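PDB 3GF6: uncharacterized bacterial lipoprotein from Bacteroides thetaiotaomicron VPI-5482, which is of unknown function but is a bacterial lipoprotein with an all-beta fold, probably tethered to a membrane by its lipid. Local coordinates for residues 9-17 and 150-161. Sequence-based numbering, arbitrary orientation.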
loop_
_atom_site.group_PDB
_atom_site.type_symbol
_atom_site.label_atom_id
_atom_site.label_comp_id
_atom_site.label_asym_id
_atom_site.label_seq_id
_atom_site.Cartn_x
_atom_site.Cartn_y
_atom_site.Cartn_z
ATOM N N PRO A 9 -10.044 -10.972 -0.926
ATOM C CA PRO A 9 -10.629 -9.892 -0.125
ATOM C C PRO A 9 -10.065 -9.793 1.297
ATOM O O PRO A 9 -9.794 -10.810 1.940
ATOM C CB PRO A 9 -12.122 -10.249 -0.078
ATOM C CG PRO A 9 -12.150 -11.759 -0.121
ATOM C CD PRO A 9 -10.950 -12.116 -1.056
ATOM N N VAL A 10 -9.956 -8.569 1.783
ATOM C CA VAL A 10 -9.639 -8.302 3.174
ATOM C C VAL A 10 -10.625 -7.275 3.618
ATOM O O VAL A 10 -10.780 -6.236 2.956
ATOM C CB VAL A 10 -8.214 -7.817 3.354
ATOM C CG1 VAL A 10 -7.950 -7.331 4.813
ATOM C CG2 VAL A 10 -7.235 -8.928 2.920
ATOM N N GLY A 11 -11.284 -7.564 4.744
ATOM C CA GLY A 11 -12.299 -6.702 5.296
ATOM C C GLY A 11 -11.784 -5.751 6.369
ATOM O O GLY A 11 -10.757 -5.089 6.202
ATOM N N ASP A 12 -12.507 -5.705 7.498
ATOM C CA ASP A 12 -12.147 -4.800 8.594
ATOM C C ASP A 12 -11.058 -5.431 9.452
ATOM O O ASP A 12 -11.297 -5.953 10.533
ATOM C CB ASP A 12 -13.378 -4.411 9.403
ATOM C CG ASP A 12 -14.484 -3.798 8.535
ATOM O OD1 ASP A 12 -14.178 -3.034 7.569
ATOM O OD2 ASP A 12 -15.670 -4.085 8.833
ATOM N N VAL A 13 -9.843 -5.409 8.923
ATOM C CA VAL A 13 -8.738 -6.106 9.521
ATOM C C VAL A 13 -7.748 -5.069 10.045
ATOM O O VAL A 13 -7.497 -4.053 9.404
ATOM C CB VAL A 13 -8.045 -7.032 8.517
ATOM C CG1 VAL A 13 -6.729 -7.514 9.064
ATOM C CG2 VAL A 13 -8.943 -8.182 8.183
ATOM N N ASP A 14 -7.207 -5.340 11.218
ATOM C CA ASP A 14 -6.185 -4.491 11.815
ATOM C C ASP A 14 -5.107 -5.367 12.461
ATOM O O ASP A 14 -5.256 -5.814 13.622
ATOM C CB ASP A 14 -6.815 -3.574 12.859
ATOM C CG ASP A 14 -5.879 -2.504 13.326
ATOM O OD1 ASP A 14 -4.671 -2.568 13.022
ATOM O OD2 ASP A 14 -6.356 -1.582 14.023
ATOM N N ILE A 15 -4.058 -5.621 11.686
ATOM C CA ILE A 15 -2.886 -6.406 12.083
ATOM C C ILE A 15 -1.679 -5.486 12.232
ATOM O O ILE A 15 -1.351 -4.731 11.290
ATOM C CB ILE A 15 -2.542 -7.451 10.972
ATOM C CG1 ILE A 15 -3.624 -8.535 10.900
ATOM C CG2 ILE A 15 -1.167 -8.092 11.186
ATOM C CD1 ILE A 15 -3.734 -9.190 9.528
ATOM N N GLU A 16 -1.012 -5.536 13.380
ATOM C CA GLU A 16 0.263 -4.824 13.564
ATOM C C GLU A 16 1.225 -5.731 14.290
ATOM O O GLU A 16 0.894 -6.217 15.369
ATOM C CB GLU A 16 0.081 -3.541 14.384
ATOM C CG GLU A 16 -0.311 -2.323 13.591
ATOM C CD GLU A 16 -0.233 -1.026 14.405
ATOM O OE1 GLU A 16 0.811 -0.759 15.070
ATOM O OE2 GLU A 16 -1.240 -0.290 14.387
ATOM N N ARG A 17 2.374 -5.984 13.680
ATOM C CA ARG A 17 3.397 -6.814 14.270
ATOM C C ARG A 17 4.670 -5.998 14.418
ATOM O O ARG A 17 4.829 -4.922 13.802
ATOM C CB ARG A 17 3.706 -8.026 13.403
ATOM C CG ARG A 17 2.466 -8.863 13.006
ATOM C CD ARG A 17 2.927 -10.184 12.443
ATOM N NE ARG A 17 1.989 -10.726 11.465
ATOM C CZ ARG A 17 0.856 -11.342 11.756
ATOM N NH1 ARG A 17 0.456 -11.493 13.007
ATOM N NH2 ARG A 17 0.117 -11.805 10.781
ATOM N N PHE A 150 0.321 -14.837 8.013
ATOM C CA PHE A 150 1.751 -14.717 7.707
ATOM C C PHE A 150 2.450 -13.788 8.705
ATOM O O PHE A 150 2.099 -12.611 8.802
ATOM C CB PHE A 150 1.957 -14.155 6.297
ATOM C CG PHE A 150 1.576 -15.086 5.202
ATOM C CD1 PHE A 150 0.234 -15.267 4.853
ATOM C CD2 PHE A 150 2.548 -15.768 4.479
ATOM C CE1 PHE A 150 -0.140 -16.131 3.819
ATOM C CE2 PHE A 150 2.191 -16.635 3.441
ATOM C CZ PHE A 150 0.847 -16.813 3.105
ATOM N N PRO A 151 3.479 -14.283 9.402
ATOM C CA PRO A 151 4.340 -13.379 10.206
ATOM C C PRO A 151 5.096 -12.366 9.332
ATOM O O PRO A 151 5.552 -11.345 9.824
ATOM C CB PRO A 151 5.340 -14.320 10.880
ATOM C CG PRO A 151 5.198 -15.636 10.191
ATOM C CD PRO A 151 3.944 -15.682 9.405
ATOM N N GLU A 152 5.139 -12.623 8.030
ATOM C CA GLU A 152 5.714 -11.683 7.065
ATOM C C GLU A 152 4.900 -10.407 6.859
ATOM O O GLU A 152 5.389 -9.417 6.275
ATOM C CB GLU A 152 5.866 -12.380 5.710
ATOM C CG GLU A 152 6.944 -13.456 5.671
ATOM C CD GLU A 152 6.534 -14.820 6.162
ATOM O OE1 GLU A 152 5.329 -15.046 6.451
ATOM O OE2 GLU A 152 7.461 -15.675 6.227
ATOM N N VAL A 153 3.658 -10.435 7.311
ATOM C CA VAL A 153 2.799 -9.252 7.280
ATOM C C VAL A 153 3.016 -8.440 8.551
ATOM O O VAL A 153 2.744 -8.905 9.678
ATOM C CB VAL A 153 1.319 -9.632 7.071
ATOM C CG1 VAL A 153 0.420 -8.425 7.281
ATOM C CG2 VAL A 153 1.115 -10.119 5.642
ATOM N N PHE A 154 3.543 -7.230 8.358
ATOM C CA PHE A 154 3.933 -6.344 9.471
ATOM C C PHE A 154 2.784 -5.395 9.860
ATOM O O PHE A 154 2.578 -5.091 11.034
ATOM C CB PHE A 154 5.198 -5.538 9.118
ATOM C CG PHE A 154 6.405 -6.393 8.765
ATOM C CD1 PHE A 154 6.643 -7.607 9.394
ATOM C CD2 PHE A 154 7.266 -6.000 7.728
ATOM C CE1 PHE A 154 7.746 -8.394 9.039
ATOM C CE2 PHE A 154 8.352 -6.783 7.372
ATOM C CZ PHE A 154 8.591 -7.974 8.024
HETATM N N MSE A 155 2.047 -4.924 8.845
HETATM C CA MSE A 155 0.927 -4.019 9.040
HETATM C C MSE A 155 -0.101 -4.348 7.988
HETATM O O MSE A 155 0.201 -4.466 6.788
HETATM C CB MSE A 155 1.318 -2.535 8.913
HETATM C CG MSE A 155 0.236 -1.549 9.375
HETATM SE SE MSE A 155 0.317 0.159 8.452
HETATM C CE MSE A 155 -0.319 -0.380 6.667
ATOM N N CYS A 156 -1.334 -4.502 8.432
ATOM C CA CYS A 156 -2.443 -4.723 7.509
ATOM C C CYS A 156 -3.659 -4.004 8.071
ATOM O O CYS A 156 -4.139 -4.346 9.147
ATOM C CB CYS A 156 -2.738 -6.229 7.335
ATOM S SG CYS A 156 -4.017 -6.558 6.103
ATOM N N LYS A 157 -4.135 -3.006 7.346
ATOM C CA LYS A 157 -5.286 -2.204 7.744
ATOM C C LYS A 157 -6.273 -2.125 6.594
ATOM O O LYS A 157 -6.013 -1.502 5.541
ATOM C CB LYS A 157 -4.894 -0.807 8.246
ATOM C CG LYS A 157 -4.171 -0.834 9.608
ATOM C CD LYS A 157 -3.563 0.485 9.973
ATOM C CE LYS A 157 -2.626 0.328 11.209
ATOM N NZ LYS A 157 -3.245 -0.179 12.491
ATOM N N GLY A 158 -7.405 -2.786 6.792
ATOM C CA GLY A 158 -8.473 -2.825 5.801
ATOM C C GLY A 158 -9.817 -2.284 6.218
ATOM O O GLY A 158 -10.170 -2.186 7.407
ATOM N N GLY A 159 -10.597 -1.920 5.224
ATOM C CA GLY A 159 -12.002 -1.564 5.457
ATOM C C GLY A 159 -12.094 -0.408 6.439
ATOM O O GLY A 159 -11.326 0.565 6.336
HETATM N N MSE A 160 -12.971 -0.559 7.423
HETATM C CA MSE A 160 -13.169 0.515 8.420
HETATM C C MSE A 160 -11.997 0.640 9.370
HETATM O O MSE A 160 -11.896 1.645 10.106
HETATM C CB MSE A 160 -14.466 0.322 9.206
HETATM C CG MSE A 160 -15.598 0.028 8.363
HETATM SE SE MSE A 160 -17.108 -0.223 9.498
HETATM C CE MSE A 160 -17.674 1.593 9.381
ATOM N N LYS A 161 -11.068 -0.314 9.338
ATOM C CA LYS A 161 -9.808 -0.141 10.067
ATOM C C LYS A 161 -8.802 0.727 9.296
ATOM O O LYS A 161 -7.847 1.211 9.884
ATOM C CB LYS A 161 -9.151 -1.487 10.390
ATOM C CG LYS A 161 -10.012 -2.429 11.200
ATOM C CD LYS A 161 -10.434 -1.821 12.503
ATOM C CE LYS A 161 -11.141 -2.866 13.362
ATOM N NZ LYS A 161 -11.347 -2.352 14.737
#
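Antiparallel pairing of the short strand 14-16 with strand 153-158 adds an N-terminal strand to one of the two sheets of this all-beta chain; strand 153-158 runs between it and strand 129-139, antiparallel to both. I15 and C156 form the hydrogen-bonded pair, I15 N to C156 O at 2.8 Å and C156 N back to I15 O, while D14-K157 and E16-M155 are non-hydrogen-bonded pairs. On the face carrying D14, E16 and K157, the lysine is bent at its last torsion (chi4 -60°), which brings NZ between two carboxylates: it lies 2.8 Å from D14 OD1, on the syn side, and 2.8 Å from E16 OE2, on the anti side, tilted out of both carboxylate planes, more so for D14. With K157 cut back to an alanine, the carboxylates of D14 and E16 are likely to lose the ammonium that joins them and to repel each other. On the face of I15 and C156 the contacts are largely apolar: in the conformer given, I15 CD1 rests 3.8 Å from C156 CB, and V13 CG1 lies beside C156 SG. A classic beta bulge marks strand 153-158, where F154 and M155 both face L138 of strand 129-139. At the bulge, R17 N hydrogen-bonds to F154 O, and the extended side chain carries the guanidinium back to the 150-153 turn; NH2 hydrogen-bonds to A148 O, while weak bonds reach V153 O from NE and F150 O from NH2 (2.9 Å). I15 CG2 covers one face of that group. At the far end, M160 N meets D12 OD1 at 2.8 Å from above the carboxylate plane.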